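Local coordinates for endoglucanase, glycoside hydrolase family 5 protein (Cytophaga hutchinsonii, PDB 5IHS) that probably hydrolyses internal beta-1,4-glucosidic bonds of cellulose as an endoglucanase of glycoside hydrolase family 5, built on a TIM barrel, at residues 125-130 / 158-163; 170-175 / 206-211; 217-222 / 244-249. One frame throughout, in Å; residues are numbered along the deposited sequence.

The three contacts follow one another along the chain within one TIM-barrel fold. Interaction 1 joins the loops after the adjacent strands 119-125 and 153-156. Interaction 2, its centre about 14 Å away, ties the outer helix 167-185 to the loop after helix 202-207. Interaction 3 pairs strands 215-221 and 244-249, its centre about 13 Å from that of interaction 1 and about 17 Å from that of interaction 2. Tyr158 and Tyr174 link the first two, Ile210 N and Tyr217 OH the last two. Glu160 OE2, 2.6 Å from His220 ND1, joins interactions 1 and 3; with Glu160 after the fourth strand and Glu248 on the seventh, as in family 5, this is probably the active site.

Interaction 1 of 3, residues 125-130 / 158-163; sequences HSHEAQ and YNEPLQ
Asn159 lays its carboxamide over one face of the His125 imidazole, the two planes 19° apart and Asn159 ND2 3.2 Å from His125 CE1. The angles are poor for a hydrogen bond, and the near-parallel planes make this a stack; His125 ND1 bonds to Asp123. Two residues on, His127 ND1 donates to Glu160 O at 2.8 Å, in its ring plane and on a carbonyl lone pair. Glu160 N donates to Ser126 O at 3.2 Å, so both backbone polar atoms of Glu160 are gripped by 125-130, while OE2 bonds to His220. Leu162 crosses His127 at about a right angle, CD2 of Leu162 3.8 Å from CB of His127. With CG anti to the backbone N (chi1 -169°), the Tyr158 ring swings against Ala129: Ala129 CB is 3.7 Å from its centroid in a CH-pi contact, and Pro161 CG covers the opposite face. Tyr158 OH donates to Gln130 OE1 at 2.6 Å. A leucine in place of Tyr158 would probably leave Gln130 OE1 without this donor and open a gap between Ala129 and Pro161. Asn159, Glu160 and Pro161 form the Asn-Glu-Pro signature of family 5, in which the glutamate is probably the acid/base. Both segments extend from neighbouring barrel strands, 119-125 and 153-156; helix 167-185 adds Tyr174 edge-to-face on Tyr158, helix 196-199 covers Leu162, and Glu248 of strand 244-249 touches His125, Asn159 and Glu160.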
loop_
_atom_site.group_PDB
_atom_site.type_symbol
_atom_site.label_atom_id
_atom_site.label_comp_id
_atom_site.label_asym_id
_atom_site.label_seq_id
_atom_site.Cartn_x
_atom_site.Cartn_y
_atom_site.Cartn_z
ATOM N N HIS A 125 -2.160 0.818 -9.938
ATOM C CA HIS A 125 -1.825 -0.602 -9.867
ATOM C C HIS A 125 -1.455 -1.105 -11.260
ATOM O O HIS A 125 -2.207 -1.808 -11.936
ATOM C CB HIS A 125 -2.953 -1.392 -9.218
ATOM C CG HIS A 125 -2.506 -2.697 -8.651
ATOM N ND1 HIS A 125 -1.898 -2.798 -7.419
ATOM C CD2 HIS A 125 -2.570 -3.953 -9.155
ATOM C CE1 HIS A 125 -1.627 -4.066 -7.179
ATOM N NE2 HIS A 125 -2.015 -4.789 -8.220
ATOM N N SER A 126 -0.257 -0.697 -11.673
ATOM C CA SER A 126 0.270 -0.922 -13.008
ATOM C C SER A 126 1.608 -1.648 -12.967
ATOM O O SER A 126 2.390 -1.503 -12.023
ATOM C CB SER A 126 0.481 0.424 -13.712
ATOM O OG SER A 126 1.029 0.269 -15.012
ATOM N N HIS A 127 1.864 -2.403 -14.044
ATOM C CA HIS A 127 3.155 -3.016 -14.342
ATOM C C HIS A 127 3.889 -2.317 -15.482
ATOM O O HIS A 127 4.957 -2.786 -15.894
ATOM C CB HIS A 127 2.984 -4.497 -14.717
ATOM C CG HIS A 127 2.501 -5.369 -13.601
ATOM N ND1 HIS A 127 3.151 -5.465 -12.393
ATOM C CD2 HIS A 127 1.428 -6.194 -13.521
ATOM C CE1 HIS A 127 2.495 -6.315 -11.617
ATOM N NE2 HIS A 127 1.455 -6.785 -12.284
ATOM N N GLU A 128 3.348 -1.217 -16.006
ATOM C CA GLU A 128 3.943 -0.584 -17.182
ATOM C C GLU A 128 3.558 0.891 -17.260
ATOM O O GLU A 128 3.298 1.434 -18.334
ATOM C CB GLU A 128 3.581 -1.345 -18.456
ATOM C CG GLU A 128 2.114 -1.424 -18.742
ATOM C CD GLU A 128 1.832 -2.102 -20.068
ATOM O OE1 GLU A 128 2.459 -3.143 -20.342
ATOM O OE2 GLU A 128 0.996 -1.589 -20.843
ATOM N N ALA A 129 3.577 1.564 -16.115
ATOM C CA ALA A 129 3.073 2.932 -16.033
ATOM C C ALA A 129 3.836 3.881 -16.953
ATOM O O ALA A 129 3.253 4.829 -17.487
ATOM C CB ALA A 129 3.132 3.423 -14.584
ATOM N N GLN A 130 5.133 3.643 -17.145
ATOM C CA GLN A 130 5.949 4.546 -17.944
ATOM C C GLN A 130 5.509 4.592 -19.396
ATOM O O GLN A 130 5.915 5.508 -20.115
ATOM C CB GLN A 130 7.431 4.161 -17.867
ATOM C CG GLN A 130 7.864 2.931 -18.684
ATOM C CD GLN A 130 7.471 1.617 -18.055
ATOM O OE1 GLN A 130 7.035 1.569 -16.912
ATOM N NE2 GLN A 130 7.665 0.532 -18.781
ATOM N N TYR A 158 3.353 3.770 -8.895
ATOM C CA TYR A 158 3.705 2.697 -9.838
ATOM C C TYR A 158 3.849 1.393 -9.038
ATOM O O TYR A 158 4.950 1.052 -8.606
ATOM C CB TYR A 158 5.000 3.043 -10.565
ATOM C CG TYR A 158 5.374 2.179 -11.758
ATOM C CD1 TYR A 158 4.783 0.944 -11.986
ATOM C CD2 TYR A 158 6.340 2.618 -12.658
ATOM C CE1 TYR A 158 5.154 0.169 -13.075
ATOM C CE2 TYR A 158 6.712 1.855 -13.745
ATOM C CZ TYR A 158 6.117 0.630 -13.948
ATOM O OH TYR A 158 6.456 -0.173 -15.013
ATOM N N ASN A 159 2.741 0.652 -8.894
ATOM C CA ASN A 159 2.711 -0.567 -8.088
ATOM C C ASN A 159 3.956 -1.443 -8.231
ATOM O O ASN A 159 4.713 -1.608 -7.261
ATOM C CB ASN A 159 1.464 -1.362 -8.475
ATOM C CG ASN A 159 1.432 -2.744 -7.855
ATOM O OD1 ASN A 159 1.685 -2.896 -6.669
ATOM N ND2 ASN A 159 1.147 -3.768 -8.658
ATOM N N GLU A 160 4.142 -2.039 -9.415
ATOM C CA GLU A 160 5.139 -3.092 -9.610
ATOM C C GLU A 160 5.752 -3.006 -10.996
ATOM O O GLU A 160 5.323 -3.698 -11.937
ATOM C CB GLU A 160 4.556 -4.480 -9.379
ATOM C CG GLU A 160 4.508 -4.866 -7.925
ATOM C CD GLU A 160 4.054 -6.294 -7.694
ATOM O OE1 GLU A 160 3.833 -7.029 -8.689
ATOM O OE2 GLU A 160 3.938 -6.702 -6.516
ATOM N N PRO A 161 6.787 -2.195 -11.159
ATOM C CA PRO A 161 7.625 -2.317 -12.351
ATOM C C PRO A 161 8.082 -3.764 -12.520
ATOM O O PRO A 161 8.264 -4.498 -11.547
ATOM C CB PRO A 161 8.799 -1.376 -12.055
ATOM C CG PRO A 161 8.262 -0.398 -11.029
ATOM C CD PRO A 161 7.321 -1.221 -10.194
ATOM N N LEU A 162 8.264 -4.173 -13.770
ATOM C CA LEU A 162 8.680 -5.531 -14.093
ATOM C C LEU A 162 10.193 -5.697 -13.918
ATOM O O LEU A 162 10.926 -4.750 -13.631
ATOM C CB LEU A 162 8.238 -5.874 -15.513
ATOM C CG LEU A 162 6.722 -5.803 -15.718
ATOM C CD1 LEU A 162 6.375 -6.095 -17.165
ATOM C CD2 LEU A 162 5.990 -6.761 -14.790
ATOM N N GLN A 163 10.661 -6.935 -14.071
ATOM C CA GLN A 163 12.097 -7.173 -13.999
ATOM C C GLN A 163 12.850 -6.392 -15.077
ATOM O O GLN A 163 13.990 -5.964 -14.853
ATOM C CB GLN A 163 12.369 -8.667 -14.117
ATOM C CG GLN A 163 13.788 -9.047 -13.778
ATOM C CD GLN A 163 14.072 -10.506 -14.054
ATOM O OE1 GLN A 163 13.158 -11.303 -14.299
ATOM N NE2 GLN A 163 15.343 -10.871 -14.008
#

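Interaction 2 of 3, residues 170-175 / 206-211; sequences DIKPYA and AANPIT
Lys172 spans from helix 167-185 to Asn208 and Pro209 and lies along Ile210; it has the most surface buried here, followed by Ile210 and Asn208. Its CG lies anti to the backbone N (chi1 -170°) and the chain stays extended beyond it, which carries the ammonium across to two acceptors. NZ of Lys172 donates to Asn208 OD1 at 2.9 Å and to Pro209 O at 3.1 Å. In both bonds the nitrogen stands well above the carbonyl plane, 52° out of it for Asn208 and 55° for Pro209, so neither is directed at a lone pair. Asn208 crosses the lysine at about a right angle, and its ND2 bonds to Asn168, which holds the amide from the other end. Ile210 supplies the apolar half: it runs past Lys172 in the opposite direction, its CG1 3.8 Å from Lys172 CE, and its CD1 meets Ala175 CB at 3.9 Å. Ala175 and Ile210 both also rest on Val193 of strand 191-193, and Trp167 touches the side chains of Lys172 and Ile210 besides bonding to Asn208 O through NE1. The contact thus joins a peripheral helix of the TIM barrel to the loop between helix 202-207 and strand 215-221, with barrel strand 191-193 beneath.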
loop_
_atom_site.group_PDB
_atom_site.type_symbol
_atom_site.label_atom_id
_atom_site.label_comp_id
_atom_site.label_asym_id
_atom_site.label_seq_id
_atom_site.Cartn_x
_atom_site.Cartn_y
_atom_site.Cartn_z
ATOM N N ASP A 170 13.698 4.165 -16.766
ATOM C CA ASP A 170 12.242 4.067 -16.903
ATOM C C ASP A 170 11.505 4.537 -15.658
ATOM O O ASP A 170 10.651 5.430 -15.749
ATOM C CB ASP A 170 11.813 2.617 -17.194
ATOM C CG ASP A 170 12.363 2.080 -18.469
ATOM O OD1 ASP A 170 12.304 2.807 -19.476
ATOM O OD2 ASP A 170 12.838 0.918 -18.455
ATOM N N ILE A 171 11.783 3.938 -14.499
ATOM C CA ILE A 171 10.957 4.192 -13.324
ATOM C C ILE A 171 11.187 5.601 -12.804
ATOM O O ILE A 171 10.233 6.348 -12.536
ATOM C CB ILE A 171 11.217 3.165 -12.207
ATOM C CG1 ILE A 171 11.076 1.714 -12.686
ATOM C CG2 ILE A 171 10.282 3.459 -11.037
ATOM C CD1 ILE A 171 11.643 0.679 -11.713
ATOM N N LYS A 172 12.453 5.957 -12.572
ATOM C CA LYS A 172 12.738 7.245 -11.938
ATOM C C LYS A 172 12.224 8.411 -12.767
ATOM O O LYS A 172 11.545 9.291 -12.206
ATOM C CB LYS A 172 14.226 7.369 -11.581
ATOM C CG LYS A 172 14.511 8.584 -10.721
ATOM C CD LYS A 172 15.989 8.764 -10.384
ATOM C CE LYS A 172 16.160 9.888 -9.383
ATOM N NZ LYS A 172 17.513 10.453 -9.360
ATOM N N PRO A 173 12.493 8.492 -14.080
ATOM C CA PRO A 173 11.942 9.618 -14.856
ATOM C C PRO A 173 10.422 9.646 -14.862
ATOM O O PRO A 173 9.826 10.729 -14.768
ATOM C CB PRO A 173 12.540 9.415 -16.258
ATOM C CG PRO A 173 13.720 8.561 -16.055
ATOM C CD PRO A 173 13.416 7.674 -14.890
ATOM N N TYR A 174 9.770 8.484 -14.967
ATOM C CA TYR A 174 8.315 8.442 -14.870
ATOM C C TYR A 174 7.852 9.008 -13.534
ATOM O O TYR A 174 6.948 9.856 -13.477
ATOM C CB TYR A 174 7.808 7.000 -15.034
ATOM C CG TYR A 174 6.420 6.827 -14.460
ATOM C CD1 TYR A 174 5.291 7.136 -15.211
ATOM C CD2 TYR A 174 6.231 6.397 -13.156
ATOM C CE1 TYR A 174 4.019 7.015 -14.683
ATOM C CE2 TYR A 174 4.966 6.275 -12.629
ATOM C CZ TYR A 174 3.863 6.592 -13.390
ATOM O OH TYR A 174 2.587 6.490 -12.894
ATOM N N ALA A 175 8.466 8.545 -12.445
ATOM C CA ALA A 175 8.023 8.949 -11.116
ATOM C C ALA A 175 8.243 10.434 -10.889
ATOM O O ALA A 175 7.399 11.104 -10.292
ATOM C CB ALA A 175 8.739 8.133 -10.041
ATOM N N ALA A 206 17.974 3.125 -3.887
ATOM C CA ALA A 206 18.806 3.702 -2.836
ATOM C C ALA A 206 20.096 4.275 -3.403
ATOM O O ALA A 206 20.635 5.249 -2.857
ATOM C CB ALA A 206 19.110 2.651 -1.774
ATOM N N ALA A 207 20.606 3.684 -4.491
ATOM C CA ALA A 207 21.828 4.165 -5.125
ATOM C C ALA A 207 21.604 5.422 -5.949
ATOM O O ALA A 207 22.561 6.161 -6.204
ATOM C CB ALA A 207 22.416 3.075 -6.021
ATOM N N ASN A 208 20.377 5.674 -6.395
ATOM C CA ASN A 208 20.058 6.859 -7.184
ATOM C C ASN A 208 18.679 7.349 -6.783
ATOM O O ASN A 208 17.720 7.284 -7.570
ATOM C CB ASN A 208 20.119 6.559 -8.678
ATOM C CG ASN A 208 19.858 7.791 -9.522
ATOM O OD1 ASN A 208 20.023 8.935 -9.070
ATOM N ND2 ASN A 208 19.436 7.566 -10.753
ATOM N N PRO A 209 18.547 7.859 -5.561
ATOM C CA PRO A 209 17.224 8.210 -5.050
ATOM C C PRO A 209 16.667 9.465 -5.696
ATOM O O PRO A 209 17.373 10.288 -6.287
ATOM C CB PRO A 209 17.479 8.432 -3.556
ATOM C CG PRO A 209 18.922 8.855 -3.490
ATOM C CD PRO A 209 19.589 8.014 -4.528
ATOM N N ILE A 210 15.352 9.595 -5.570
ATOM C CA ILE A 210 14.651 10.820 -5.934
ATOM C C ILE A 210 14.870 11.809 -4.795
ATOM O O ILE A 210 14.372 11.620 -3.685
ATOM C CB ILE A 210 13.163 10.550 -6.169
ATOM C CG1 ILE A 210 12.997 9.616 -7.371
ATOM C CG2 ILE A 210 12.419 11.859 -6.410
ATOM C CD1 ILE A 210 11.617 8.994 -7.486
ATOM N N THR A 211 15.641 12.852 -5.067
ATOM C CA THR A 211 16.095 13.791 -4.037
ATOM C C THR A 211 15.058 14.902 -3.879
ATOM O O THR A 211 15.268 16.074 -4.207
ATOM C CB THR A 211 17.493 14.298 -4.380
ATOM O OG1 THR A 211 17.521 14.730 -5.741
ATOM C CG2 THR A 211 18.530 13.176 -4.200
#

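Interaction 3 of 3, residues 217-222 / 244-249; sequences YTLHFY and LFVTEY
Backbone pairing of Tyr217 with Leu244 and Thr218 with Phe245 is parallel: Phe245 N donates to Tyr217 O at 3.0 Å and Leu219 N to Phe245 O at 3.2 Å. Beyond this the strands, 48° apart in direction, slip by one residue: Leu219 lies nearest Val246, the centre of an inverse gamma turn, but His220 nearest Glu248. Leu219 O, Phe221 N and Glu248 O are buried without a hydrogen-bond partner, although CA-H groups approach both carbonyls. Among side-chain hydrogen bonds, His220 NE2 donates to Thr247 OG1 at 2.8 Å, in the ring plane, while ND1 bonds to Glu160; Thr247 OG1 also bonds to Glu156. Tyr222 OH donates to Glu248 OE2 at 2.7 Å on the anti side, 23° out of the carboxylate plane, and Glu248 OE1 forms a salt bridge with Arg85. CH-pi contacts put Glu248 CB 3.4 Å from the His220 ring centroid and Tyr249 CB 3.5 Å from that of Phe221; the Phe221 and Tyr249 rings run near parallel but barely overlap. With helix 228-239 the strands form a beta-alpha-beta unit of the TIM barrel; Glu248, at the end of the seventh strand, is probably the nucleophile, and Glu160, after the fourth, the acid/base, as in family 5.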
loop_
_atom_site.group_PDB
_atom_site.type_symbol
_atom_site.label_atom_id
_atom_site.label_comp_id
_atom_site.label_asym_id
_atom_site.label_seq_id
_atom_site.Cartn_x
_atom_site.Cartn_y
_atom_site.Cartn_z
ATOM N N TYR A 217 10.021 4.290 -0.902
ATOM C CA TYR A 217 10.230 3.311 -1.962
ATOM C C TYR A 217 9.572 1.991 -1.595
ATOM O O TYR A 217 9.620 1.549 -0.443
ATOM C CB TYR A 217 11.737 3.146 -2.253
ATOM C CG TYR A 217 12.352 4.487 -2.591
ATOM C CD1 TYR A 217 12.797 5.321 -1.589
ATOM C CD2 TYR A 217 12.414 4.948 -3.896
ATOM C CE1 TYR A 217 13.305 6.578 -1.872
ATOM C CE2 TYR A 217 12.932 6.194 -4.197
ATOM C CZ TYR A 217 13.372 7.010 -3.179
ATOM O OH TYR A 217 13.879 8.256 -3.480
ATOM N N THR A 218 8.952 1.372 -2.590
ATOM C CA THR A 218 8.162 0.171 -2.377
ATOM C C THR A 218 9.014 -1.079 -2.238
ATOM O O THR A 218 9.899 -1.331 -3.059
ATOM C CB THR A 218 7.236 -0.032 -3.571
ATOM O OG1 THR A 218 6.579 1.205 -3.837
ATOM C CG2 THR A 218 6.222 -1.130 -3.303
ATOM N N LEU A 219 8.648 -1.912 -1.258
ATOM C CA LEU A 219 9.111 -3.286 -1.143
ATOM C C LEU A 219 7.891 -4.201 -1.091
ATOM O O LEU A 219 7.001 -3.996 -0.258
ATOM C CB LEU A 219 9.931 -3.472 0.136
ATOM C CG LEU A 219 10.439 -4.885 0.408
ATOM C CD1 LEU A 219 11.452 -5.291 -0.635
ATOM C CD2 LEU A 219 11.027 -4.971 1.805
ATOM N N HIS A 220 7.834 -5.195 -1.982
ATOM C CA HIS A 220 6.791 -6.217 -1.963
ATOM C C HIS A 220 7.418 -7.583 -1.748
ATOM O O HIS A 220 8.393 -7.932 -2.422
ATOM C CB HIS A 220 6.028 -6.261 -3.280
ATOM C CG HIS A 220 5.105 -5.105 -3.464
ATOM N ND1 HIS A 220 4.297 -4.962 -4.569
ATOM C CD2 HIS A 220 4.847 -4.040 -2.668
ATOM C CE1 HIS A 220 3.579 -3.858 -4.445
ATOM N NE2 HIS A 220 3.893 -3.289 -3.298
ATOM N N PHE A 221 6.844 -8.380 -0.845
ATOM C CA PHE A 221 7.353 -9.720 -0.592
ATOM C C PHE A 221 6.203 -10.703 -0.439
ATOM O O PHE A 221 5.109 -10.356 0.022
ATOM C CB PHE A 221 8.280 -9.766 0.641
ATOM C CG PHE A 221 7.570 -9.593 1.951
ATOM C CD1 PHE A 221 7.014 -10.682 2.612
ATOM C CD2 PHE A 221 7.432 -8.340 2.526
ATOM C CE1 PHE A 221 6.328 -10.523 3.808
ATOM C CE2 PHE A 221 6.755 -8.186 3.730
ATOM C CZ PHE A 221 6.201 -9.272 4.358
ATOM N N TYR A 222 6.510 -11.951 -0.792
ATOM C CA TYR A 222 5.592 -13.081 -0.684
ATOM C C TYR A 222 6.420 -14.180 -0.034
ATOM O O TYR A 222 7.324 -14.727 -0.697
ATOM C CB TYR A 222 5.007 -13.489 -2.041
ATOM C CG TYR A 222 3.825 -12.580 -2.425
ATOM C CD1 TYR A 222 4.016 -11.302 -2.923
ATOM C CD2 TYR A 222 2.504 -13.006 -2.221
ATOM C CE1 TYR A 222 2.932 -10.462 -3.194
ATOM C CE2 TYR A 222 1.428 -12.178 -2.497
ATOM C CZ TYR A 222 1.644 -10.913 -2.987
ATOM O OH TYR A 222 0.545 -10.130 -3.253
ATOM N N LEU A 244 11.541 2.712 3.260
ATOM C CA LEU A 244 10.759 1.713 2.549
ATOM C C LEU A 244 9.343 1.656 3.108
ATOM O O LEU A 244 9.118 1.904 4.297
ATOM C CB LEU A 244 11.392 0.332 2.725
ATOM C CG LEU A 244 12.874 0.242 2.342
ATOM C CD1 LEU A 244 13.393 -1.162 2.557
ATOM C CD2 LEU A 244 13.097 0.682 0.896
ATOM N N PHE A 245 8.394 1.277 2.251
ATOM C CA PHE A 245 7.006 1.033 2.646
ATOM C C PHE A 245 6.569 -0.259 1.962
ATOM O O PHE A 245 6.654 -0.370 0.733
ATOM C CB PHE A 245 6.142 2.226 2.203
ATOM C CG PHE A 245 4.766 2.329 2.852
ATOM C CD1 PHE A 245 3.879 1.264 2.939
ATOM C CD2 PHE A 245 4.339 3.554 3.348
ATOM C CE1 PHE A 245 2.629 1.411 3.521
ATOM C CE2 PHE A 245 3.083 3.698 3.929
ATOM C CZ PHE A 245 2.236 2.628 3.999
ATOM N N VAL A 246 6.133 -1.243 2.748
ATOM C CA VAL A 246 5.611 -2.486 2.189
ATOM C C VAL A 246 4.141 -2.250 1.847
ATOM O O VAL A 246 3.232 -2.523 2.641
ATOM C CB VAL A 246 5.844 -3.682 3.125
ATOM C CG1 VAL A 246 5.149 -4.928 2.588
ATOM C CG2 VAL A 246 7.337 -3.943 3.265
ATOM N N THR A 247 3.885 -1.719 0.648
ATOM C CA THR A 247 2.504 -1.447 0.279
ATOM C C THR A 247 1.750 -2.712 -0.072
ATOM O O THR A 247 0.522 -2.658 -0.183
ATOM C CB THR A 247 2.401 -0.436 -0.869
ATOM O OG1 THR A 247 3.044 -0.991 -2.013
ATOM C CG2 THR A 247 3.024 0.921 -0.502
ATOM N N GLU A 248 2.449 -3.834 -0.242
ATOM C CA GLU A 248 1.797 -5.103 -0.526
ATOM C C GLU A 248 2.694 -6.242 -0.067
ATOM O O GLU A 248 3.886 -6.286 -0.415
ATOM C CB GLU A 248 1.535 -5.239 -2.029
ATOM C CG GLU A 248 0.591 -6.349 -2.382
ATOM C CD GLU A 248 0.479 -6.545 -3.886
ATOM O OE1 GLU A 248 0.106 -5.573 -4.595
ATOM O OE2 GLU A 248 0.776 -7.675 -4.343
ATOM N N TYR A 249 2.118 -7.189 0.670
ATOM C CA TYR A 249 2.802 -8.446 0.952
ATOM C C TYR A 249 1.748 -9.534 1.045
ATOM O O TYR A 249 0.586 -9.278 1.364
ATOM C CB TYR A 249 3.654 -8.397 2.254
ATOM C CG TYR A 249 2.796 -8.433 3.497
ATOM C CD1 TYR A 249 2.220 -7.270 3.993
ATOM C CD2 TYR A 249 2.539 -9.625 4.173
ATOM C CE1 TYR A 249 1.388 -7.292 5.104
ATOM C CE2 TYR A 249 1.706 -9.658 5.285
ATOM C CZ TYR A 249 1.125 -8.490 5.741
ATOM O OH TYR A 249 0.290 -8.554 6.826
#